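Local coordinates for dachshund (Homo sapiens, PDB 1L8R), which acts as a transcription factor regulating organogenesis, and in its DACHbox-N domain contains a DNA-binding motif similar to that of forkhead/winged-helix proteins, at residues 66-69 with 70-73; 89-92 with 93-97. One frame throughout, in Å; residues are numbered along the deposited sequence.

Contact 1: residues 66-69 with 70-73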
loop_
_atom_site.group_PDB
_atom_site.type_symbol
_atom_site.label_atom_id
_atom_site.label_comp_id
_atom_site.label_asym_id
_atom_site.label_seq_id
_atom_site.Cartn_x
_atom_site.Cartn_y
_atom_site.Cartn_z
ATOM N N GLN A 66 -5.398 -1.874 11.929
ATOM C CA GLN A 66 -5.216 -1.195 10.642
ATOM C C GLN A 66 -5.971 -1.929 9.539
ATOM O O GLN A 66 -6.582 -1.305 8.669
ATOM C CB GLN A 66 -3.729 -1.105 10.297
ATOM C CG GLN A 66 -2.947 -0.157 11.228
ATOM C CD GLN A 66 -1.452 -0.307 11.093
ATOM O OE1 GLN A 66 -0.952 -1.362 10.680
ATOM N NE2 GLN A 66 -0.716 0.736 11.466
ATOM N N VAL A 67 -5.923 -3.255 9.565
ATOM C CA VAL A 67 -6.636 -4.030 8.548
ATOM C C VAL A 67 -8.136 -3.732 8.611
ATOM O O VAL A 67 -8.781 -3.496 7.578
ATOM C CB VAL A 67 -6.405 -5.546 8.735
ATOM C CG1 VAL A 67 -7.385 -6.337 7.851
ATOM C CG2 VAL A 67 -4.970 -5.899 8.374
ATOM N N ARG A 68 -8.693 -3.716 9.817
ATOM C CA ARG A 68 -10.115 -3.447 9.989
ATOM C C ARG A 68 -10.497 -2.045 9.508
ATOM O O ARG A 68 -11.545 -1.858 8.889
ATOM C CB ARG A 68 -10.511 -3.634 11.455
ATOM C CG ARG A 68 -10.343 -5.064 11.944
ATOM C CD ARG A 68 -10.801 -5.205 13.382
ATOM N NE ARG A 68 -12.211 -4.862 13.522
ATOM C CZ ARG A 68 -12.865 -4.836 14.679
ATOM N NH1 ARG A 68 -12.231 -5.136 15.808
ATOM N NH2 ARG A 68 -14.151 -4.505 14.708
ATOM N N ILE A 69 -9.649 -1.060 9.787
ATOM C CA ILE A 69 -9.936 0.304 9.344
ATOM C C ILE A 69 -9.913 0.368 7.815
ATOM O O ILE A 69 -10.803 0.956 7.196
ATOM C CB ILE A 69 -8.909 1.308 9.926
ATOM C CG1 ILE A 69 -9.157 1.483 11.426
ATOM C CG2 ILE A 69 -9.022 2.661 9.208
ATOM C CD1 ILE A 69 -8.021 2.151 12.158
ATOM N N LEU A 70 -8.914 -0.253 7.201
ATOM C CA LEU A 70 -8.804 -0.231 5.745
ATOM C C LEU A 70 -10.003 -0.917 5.105
ATOM O O LEU A 70 -10.487 -0.481 4.063
ATOM C CB LEU A 70 -7.499 -0.894 5.305
ATOM C CG LEU A 70 -6.255 -0.134 5.781
ATOM C CD1 LEU A 70 -5.008 -0.950 5.558
ATOM C CD2 LEU A 70 -6.170 1.190 5.023
ATOM N N ARG A 71 -10.491 -1.988 5.724
ATOM C CA ARG A 71 -11.668 -2.660 5.174
ATOM C C ARG A 71 -12.890 -1.744 5.292
ATOM O O ARG A 71 -13.714 -1.659 4.373
ATOM C CB ARG A 71 -11.941 -3.974 5.911
ATOM C CG ARG A 71 -10.945 -5.068 5.601
ATOM C CD ARG A 71 -11.564 -6.435 5.853
ATOM N NE ARG A 71 -12.087 -6.568 7.208
ATOM C CZ ARG A 71 -11.567 -7.366 8.134
ATOM N NH1 ARG A 71 -10.502 -8.104 7.853
ATOM N NH2 ARG A 71 -12.117 -7.432 9.339
ATOM N N GLY A 72 -12.993 -1.051 6.423
ATOM C CA GLY A 72 -14.111 -0.152 6.655
ATOM C C GLY A 72 -14.125 1.036 5.713
ATOM O O GLY A 72 -15.192 1.536 5.356
ATOM N N LEU A 73 -12.936 1.479 5.311
ATOM C CA LEU A 73 -12.770 2.617 4.407
ATOM C C LEU A 73 -12.927 2.215 2.956
ATOM O O LEU A 73 -12.989 3.074 2.076
ATOM C CB LEU A 73 -11.375 3.230 4.575
ATOM C CG LEU A 73 -11.038 3.990 5.854
ATOM C CD1 LEU A 73 -9.548 4.254 5.906
ATOM C CD2 LEU A 73 -11.813 5.300 5.891
#
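The Arg-71 guanidinium meets two carbons of the preceding helical turn at oblique angles: Val-67 CG1 lies 3.6 Å from NH1, and Arg-68 CG lies 3.9 Å from NH2. These contacts run along helix 64-73 of the winged-helix-like DACHbox-N domain. Arginine suits this place because its long chain can reach past aliphatic neighbours while NH1 hydrogen-bonds to the carbonyl of Val-80. Val-67 has CG1 anti to its own nitrogen (chi1 168°), which brings that methyl beside the carbonyl carbon, on the side from which the arginine arrives. The two guanidinium planes of Arg-68 and Arg-71 are only 26° apart, yet Arg-68 NE stays 4.9 Å from Arg-71 NH2, so the like charges do not touch.

Elsewhere round the helix, Leu-70, which is buried, and Ile-69 rest on Phe-20 of strand 15-22, their branched apolar side chains suited to packing beside the ring. Ile-69 and Leu-73 lie alongside each other, pointing the same way, with CG2 of Ile-69 3.7 Å from CD1 of Leu-73. The N-H groups of Leu-70 to Leu-73 each donate to the carbonyl four residues earlier; in the last, Leu-73 N donates to Ile-69 O at 2.9 Å.

Contact 2: residues 89-92 with 93-97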
loop_
_atom_site.group_PDB
_atom_site.type_symbol
_atom_site.label_atom_id
_atom_site.label_comp_id
_atom_site.label_asym_id
_atom_site.label_seq_id
_atom_site.Cartn_x
_atom_site.Cartn_y
_atom_site.Cartn_z
ATOM N N LYS A 89 7.372 6.907 -1.842
ATOM C CA LYS A 89 8.598 6.871 -2.635
ATOM C C LYS A 89 8.854 5.441 -3.109
ATOM O O LYS A 89 9.256 5.217 -4.251
ATOM C CB LYS A 89 9.797 7.352 -1.815
ATOM C CG LYS A 89 11.038 7.613 -2.662
ATOM C CD LYS A 89 12.250 7.986 -1.813
ATOM C CE LYS A 89 12.968 6.751 -1.289
ATOM N NZ LYS A 89 13.593 5.982 -2.404
ATOM N N ASP A 90 8.631 4.475 -2.222
ATOM C CA ASP A 90 8.830 3.077 -2.575
ATOM C C ASP A 90 7.773 2.620 -3.572
ATOM O O ASP A 90 8.037 1.768 -4.430
ATOM C CB ASP A 90 8.808 2.188 -1.324
ATOM C CG ASP A 90 10.130 2.216 -0.563
ATOM O OD1 ASP A 90 11.140 2.680 -1.133
ATOM O OD2 ASP A 90 10.168 1.761 0.598
ATOM N N PHE A 91 6.573 3.180 -3.478
ATOM C CA PHE A 91 5.550 2.784 -4.423
ATOM C C PHE A 91 5.959 3.291 -5.803
ATOM O O PHE A 91 5.805 2.591 -6.794
ATOM C CB PHE A 91 4.186 3.367 -4.080
ATOM C CG PHE A 91 3.114 2.948 -5.039
ATOM C CD1 PHE A 91 2.600 1.657 -5.003
ATOM C CD2 PHE A 91 2.670 3.816 -6.029
ATOM C CE1 PHE A 91 1.667 1.226 -5.943
ATOM C CE2 PHE A 91 1.740 3.398 -6.973
ATOM C CZ PHE A 91 1.235 2.102 -6.931
ATOM N N GLU A 92 6.483 4.513 -5.861
ATOM C CA GLU A 92 6.891 5.070 -7.147
ATOM C C GLU A 92 8.022 4.234 -7.740
ATOM O O GLU A 92 8.057 4.000 -8.945
ATOM C CB GLU A 92 7.323 6.535 -7.002
ATOM C CG GLU A 92 6.222 7.481 -6.508
ATOM C CD GLU A 92 4.929 7.416 -7.325
ATOM O OE1 GLU A 92 4.914 6.805 -8.414
ATOM O OE2 GLU A 92 3.915 7.992 -6.873
ATOM N N THR A 93 8.939 3.778 -6.892
ATOM C CA THR A 93 10.038 2.937 -7.349
ATOM C C THR A 93 9.421 1.669 -7.935
ATOM O O THR A 93 9.829 1.194 -8.993
ATOM C CB THR A 93 10.979 2.554 -6.188
ATOM O OG1 THR A 93 11.602 3.736 -5.665
ATOM C CG2 THR A 93 12.061 1.594 -6.664
ATOM N N LEU A 94 8.434 1.120 -7.232
ATOM C CA LEU A 94 7.745 -0.075 -7.702
ATOM C C LEU A 94 7.028 0.238 -9.012
ATOM O O LEU A 94 7.120 -0.513 -9.980
ATOM C CB LEU A 94 6.724 -0.544 -6.663
ATOM C CG LEU A 94 5.720 -1.580 -7.168
ATOM C CD1 LEU A 94 6.449 -2.893 -7.455
ATOM C CD2 LEU A 94 4.624 -1.780 -6.139
ATOM N N TYR A 95 6.318 1.359 -9.036
ATOM C CA TYR A 95 5.585 1.759 -10.223
ATOM C C TYR A 95 6.518 1.917 -11.420
ATOM O O TYR A 95 6.220 1.435 -12.512
ATOM C CB TYR A 95 4.819 3.060 -9.955
ATOM C CG TYR A 95 3.977 3.508 -11.128
ATOM C CD1 TYR A 95 4.533 4.263 -12.159
ATOM C CD2 TYR A 95 2.635 3.138 -11.231
ATOM C CE1 TYR A 95 3.775 4.637 -13.263
ATOM C CE2 TYR A 95 1.868 3.507 -12.331
ATOM C CZ TYR A 95 2.448 4.256 -13.344
ATOM O OH TYR A 95 1.701 4.620 -14.440
ATOM N N ASN A 96 7.650 2.580 -11.215
ATOM C CA ASN A 96 8.602 2.774 -12.302
ATOM C C ASN A 96 9.114 1.431 -12.813
ATOM O O ASN A 96 9.266 1.231 -14.015
ATOM C CB ASN A 96 9.773 3.645 -11.834
ATOM C CG ASN A 96 9.327 5.029 -11.396
ATOM O OD1 ASN A 96 8.268 5.513 -11.810
ATOM N ND2 ASN A 96 10.141 5.682 -10.572
ATOM N N ASP A 97 9.356 0.505 -11.892
ATOM C CA ASP A 97 9.859 -0.816 -12.251
ATOM C C ASP A 97 8.847 -1.658 -13.028
ATOM O O ASP A 97 9.225 -2.537 -13.801
ATOM C CB ASP A 97 10.295 -1.559 -10.986
ATOM C CG ASP A 97 10.971 -2.879 -11.292
ATOM O OD1 ASP A 97 11.936 -2.884 -12.086
ATOM O OD2 ASP A 97 10.541 -3.910 -10.734
HETATM O O HOH W 1 12.400 3.637 -3.195
HETATM O O HOH W 2 6.565 7.129 -10.449
#
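Helix 88-99, the last helix of the chain, puts one side into the protein interior and lines its polar side with water-bridged side chains. On the inner side Phe-91 and Leu-94 cross at an angle, CD1 of the ring 4.1 Å from CD2 of the leucine. Both have CG anti to the backbone nitrogen, which swings Phe-91 toward Ala-33 and Phe-37 of helix 30-37 and Leu-94 toward Val-48 and Leu-52 of helix 45-54; large apolar groups fit such a junction. Tyr-95 extends this surface onto Phe-37, and its ring makes a cation-pi contact with Arg-13.

Glu-92 serves the same arginine. Folded at chi2 (-53°), its chain carries OE1 to within 4.1 Å of Tyr-95 CB, with the carboxylate turned 66° from the tyrosine ring. Glutamate suits the place because OE1 can take a salt bridge from Arg-13 and a water at once. That water donates also to Asn-96 OD1, its oxygen 2.7 Å from OD1, so the asparagine amide offers an acceptor one turn on.

A second water gathers three residues: it accepts from Lys-89 NZ at 2.7 Å, donates to Asp-90 OD1 at 2.6 Å, and hydrogen-bonds Thr-93 OG1. It bridges the ammonium and the carboxylate, and the threonine hydroxyl, one turn on from Lys-89, reaches it too. Thr-93 N bonds to Lys-89 O, and Tyr-95 N to Phe-91 O at 2.6 Å. Apolar side chains inward and hydrated polar ones outward make this a typical amphipathic helix packed against its neighbours in an alpha+beta domain with a winged-helix-like motif.

How the contacts relate
Contact 1 comes first along the chain, on helix 64-73; contact 2 follows on helix 88-99, with strand 84-87 leading into the latter. Their centres are 24 Å apart, on opposite sides of the centre of the chain, and their nearest atoms are about 13 Å apart, so neither touches the other. The link between them is the antiparallel sheet: contact 1 packs on strand 15-22, while contact 2 meets the neighbouring strand 8-12 and also helices 30-37 and 45-54. Both belong to the same Dachshund homology domain. The single compact unit therefore has helical packing at two separated places, joined through adjoining strands of one sheet.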